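Local coordinates for hypothetical protein Ta0852 (Thermoplasma acidophilum, PDB 1YB2), which is probably an S-adenosyl-L-methionine-dependent RNA methyltransferase, related to the catalytic subunit that methylates N1 of adenine 58 in tRNA, at residues A207-P212 / S227-L232. Sequence-based numbering, arbitrary orientation.
Sequences ATFYLP and SGMHHL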
ATOM      1  N   ALA A 207      -3.058  -2.571 -14.622  1.00 24.68           N
ATOM      2  CA  ALA A 207      -4.418  -2.219 -14.237  1.00 25.30           C
ATOM      3  C   ALA A 207      -4.809  -3.071 -13.051  1.00 25.68           C
ATOM      4  O   ALA A 207      -4.517  -4.283 -13.011  1.00 25.74           O
ATOM      5  CB  ALA A 207      -5.398  -2.456 -15.396  1.00 25.38           C
ATOM      6  N   THR A 208      -5.460  -2.442 -12.088  1.00 25.78           N
ATOM      7  CA  THR A 208      -5.923  -3.138 -10.887  1.00 26.67           C
ATOM      8  C   THR A 208      -7.441  -3.066 -10.880  1.00 26.08           C
ATOM      9  O   THR A 208      -7.994  -1.961 -10.971  1.00 25.69           O
ATOM     10  CB  THR A 208      -5.362  -2.479  -9.595  1.00 26.49           C
ATOM     11  OG1 THR A 208      -3.930  -2.544  -9.613  1.00 29.90           O
ATOM     12  CG2 THR A 208      -5.850  -3.204  -8.368  1.00 28.11           C
ATOM     13  N   PHE A 209      -8.103  -4.222 -10.772  1.00 25.23           N
ATOM     14  CA  PHE A 209      -9.564  -4.287 -10.783  1.00 25.44           C
ATOM     15  C   PHE A 209     -10.053  -4.793  -9.439  1.00 26.10           C
ATOM     16  O   PHE A 209      -9.589  -5.839  -8.999  1.00 26.06           O
ATOM     17  CB  PHE A 209     -10.072  -5.269 -11.854  1.00 25.41           C
ATOM     18  CG  PHE A 209      -9.714  -4.892 -13.257  1.00 24.26           C
ATOM     19  CD1 PHE A 209      -8.510  -5.314 -13.821  1.00 26.13           C
ATOM     20  CD2 PHE A 209     -10.589  -4.128 -14.019  1.00 25.37           C
ATOM     21  CE1 PHE A 209      -8.176  -4.967 -15.136  1.00 27.87           C
ATOM     22  CE2 PHE A 209     -10.264  -3.773 -15.334  1.00 29.52           C
ATOM     23  CZ  PHE A 209      -9.041  -4.185 -15.882  1.00 27.28           C
ATOM     24  N   TYR A 210     -10.987  -4.073  -8.815  1.00 26.60           N
ATOM     25  CA  TYR A 210     -11.585  -4.483  -7.534  1.00 28.01           C
ATOM     26  C   TYR A 210     -12.986  -4.996  -7.805  1.00 27.13           C
ATOM     27  O   TYR A 210     -13.773  -4.287  -8.429  1.00 25.43           O
ATOM     28  CB  TYR A 210     -11.669  -3.298  -6.559  1.00 30.03           C
ATOM     29  CG  TYR A 210     -10.366  -2.962  -5.909  1.00 34.82           C
ATOM     30  CD1 TYR A 210      -9.431  -2.135  -6.552  1.00 37.32           C
ATOM     31  CD2 TYR A 210     -10.044  -3.464  -4.641  1.00 37.58           C
ATOM     32  CE1 TYR A 210      -8.200  -1.809  -5.948  1.00 38.67           C
ATOM     33  CE2 TYR A 210      -8.798  -3.139  -4.027  1.00 38.64           C
ATOM     34  CZ  TYR A 210      -7.896  -2.317  -4.695  1.00 37.48           C
ATOM     35  OH  TYR A 210      -6.682  -2.003  -4.119  1.00 39.18           O
ATOM     36  N   LEU A 211     -13.269  -6.240  -7.390  1.00 26.65           N
ATOM     37  CA  LEU A 211     -14.579  -6.870  -7.558  1.00 26.52           C
ATOM     38  C   LEU A 211     -15.075  -7.388  -6.193  1.00 27.25           C
ATOM     39  O   LEU A 211     -14.263  -7.727  -5.331  1.00 27.25           O
ATOM     40  CB  LEU A 211     -14.528  -8.024  -8.577  1.00 26.35           C
ATOM     41  CG  LEU A 211     -14.508  -7.756 -10.092  1.00 25.98           C
ATOM     42  CD1 LEU A 211     -15.681  -6.884 -10.519  1.00 24.91           C
ATOM     43  CD2 LEU A 211     -13.163  -7.159 -10.568  1.00 24.31           C
ATOM     44  N   PRO A 212     -16.401  -7.398  -5.971  1.00 27.98           N
ATOM     45  CA  PRO A 212     -16.873  -7.787  -4.645  1.00 28.77           C
ATOM     46  C   PRO A 212     -17.038  -9.299  -4.450  1.00 28.74           C
ATOM     47  O   PRO A 212     -17.156  -9.748  -3.320  1.00 28.85           O
ATOM     48  CB  PRO A 212     -18.238  -7.095  -4.552  1.00 28.70           C
ATOM     49  CG  PRO A 212     -18.758  -7.148  -5.936  1.00 29.18           C
ATOM     50  CD  PRO A 212     -17.520  -7.013  -6.849  1.00 28.34           C
ATOM     51  N   SER A 227      -8.568  -8.264 -24.762  1.00 35.67           N
ATOM     52  CA  SER A 227      -8.387  -6.817 -24.681  1.00 35.28           C
ATOM     53  C   SER A 227      -6.946  -6.349 -24.901  1.00 34.37           C
ATOM     54  O   SER A 227      -6.718  -5.151 -24.924  1.00 34.91           O
ATOM     55  CB  SER A 227      -8.884  -6.272 -23.332  1.00 35.36           C
ATOM     56  OG  SER A 227      -8.015  -6.673 -22.282  1.00 36.83           O
ATOM     57  N   GLY A 228      -5.988  -7.260 -25.049  1.00 32.67           N
ATOM     58  CA  GLY A 228      -4.581  -6.848 -25.112  1.00 32.61           C
ATOM     59  C   GLY A 228      -3.928  -6.649 -23.748  1.00 32.57           C
ATOM     60  O   GLY A 228      -2.894  -6.003 -23.628  1.00 30.97           O
HETATM   61  N   MSE A 229      -4.556  -7.205 -22.719  1.00 32.52           N
HETATM   62  CA  MSE A 229      -4.011  -7.240 -21.370  1.00 34.75           C
HETATM   63  C   MSE A 229      -3.658  -8.663 -21.013  1.00 31.73           C
HETATM   64  O   MSE A 229      -4.265  -9.601 -21.503  1.00 31.57           O
HETATM   65  CB  MSE A 229      -5.017  -6.673 -20.362  1.00 33.57           C
HETATM   66  CG  MSE A 229      -5.123  -5.146 -20.400  1.00 36.14           C
HETATM   67 SE   MSE A 229      -6.118  -4.514 -18.820  1.00 46.39          SE
HETATM   68  CE  MSE A 229      -7.774  -4.044 -19.684  1.00 41.45           C
ATOM     69  N   HIS A 230      -2.643  -8.820 -20.174  1.00 30.33           N
ATOM     70  CA  HIS A 230      -2.206 -10.142 -19.736  1.00 29.17           C
ATOM     71  C   HIS A 230      -2.446 -10.258 -18.226  1.00 27.85           C
ATOM     72  O   HIS A 230      -1.932  -9.451 -17.465  1.00 26.19           O
ATOM     73  CB  HIS A 230      -0.728 -10.323 -20.074  1.00 29.18           C
ATOM     74  CG  HIS A 230      -0.215 -11.693 -19.790  1.00 32.53           C
ATOM     75  ND1 HIS A 230      -0.305 -12.720 -20.706  1.00 36.74           N
ATOM     76  CD2 HIS A 230       0.360 -12.217 -18.683  1.00 34.79           C
ATOM     77  CE1 HIS A 230       0.206 -13.817 -20.175  1.00 39.05           C
ATOM     78  NE2 HIS A 230       0.617 -13.538 -18.949  1.00 37.59           N
ATOM     79  N   HIS A 231      -3.250 -11.242 -17.813  1.00 27.43           N
ATOM     80  CA  HIS A 231      -3.532 -11.520 -16.395  1.00 27.00           C
ATOM     81  C   HIS A 231      -2.258 -11.910 -15.645  1.00 27.13           C
ATOM     82  O   HIS A 231      -1.508 -12.779 -16.100  1.00 27.78           O
ATOM     83  CB  HIS A 231      -4.595 -12.620 -16.281  1.00 26.60           C
ATOM     84  CG  HIS A 231      -4.933 -13.026 -14.876  1.00 26.03           C
ATOM     85  ND1 HIS A 231      -5.299 -12.123 -13.897  1.00 26.04           N
ATOM     86  CD2 HIS A 231      -5.043 -14.254 -14.311  1.00 25.42           C
ATOM     87  CE1 HIS A 231      -5.581 -12.776 -12.782  1.00 22.23           C
ATOM     88  NE2 HIS A 231      -5.428 -14.069 -13.006  1.00 26.14           N
ATOM     89  N   LEU A 232      -2.019 -11.249 -14.515  1.00 25.87           N
ATOM     90  CA  LEU A 232      -0.847 -11.510 -13.680  1.00 27.06           C
ATOM     91  C   LEU A 232      -1.291 -12.394 -12.534  1.00 27.39           C
ATOM     92  O   LEU A 232      -0.800 -13.501 -12.377  1.00 27.09           O
ATOM     93  CB  LEU A 232      -0.241 -10.204 -13.145  1.00 27.58           C
ATOM     94  CG  LEU A 232       0.425  -9.263 -14.168  1.00 28.52           C
ATOM     95  CD1 LEU A 232       0.901  -7.962 -13.506  1.00 33.38           C
ATOM     96  CD2 LEU A 232       1.581  -9.943 -14.859  1.00 30.77           C
TER
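M229, a selenomethionine, meets F209 and A207 through the end of its side chain, and these three buried residues make the whole contact. The Met-aromatic component is edge-on: SE lies 5.4 Å from the centroid of the F209 ring and 90° off the ring normal, so the selenium sits in line with the ring plane and not over a face. The terminal methyl reaches the same rim, M229 CE being 4.0 Å from F209 CZ, and CE too stays near the ring plane. The two side chains approach from opposite directions. Rotation about CG-SE of M229 (chi3 -106°) carries the methyl across the ring edge, so that CE and SE both lie near CZ of F209.

Apolar packing supplies the rest. The A207 methyl touches the selenium, with CB 4.1 Å from SE of M229, so the M229 tip rests on two residues of strand 205-211. No hydrogen bond joins the segments, and the nearest CA atoms, those of A207 and M229, are 8.7 Å apart. This spacing fits the sheet order, in which strand 258-267 lies between the two strands; A207 and F209 bond through their backbones to A265 and T263 of that intervening strand. V194 and A198 also touch M229, while I197 and T220 touch F209, bringing helices 194-199 and 214-223 against the same apolar cluster.

The contact links the start of edge strand 229-242 to strand 205-211, two strands away in the same Rossmann-like methyltransferase sheet, and the side chain of F209 lies about 8 Å from that of D186, a predicted S-adenosyl-L-methionine ligand. It buries 86 Å². With no hydrogen bond across, it probably rests on dispersion from the A207 methyl and on ring-edge C-H groups of F209 meeting the polarisable selenium.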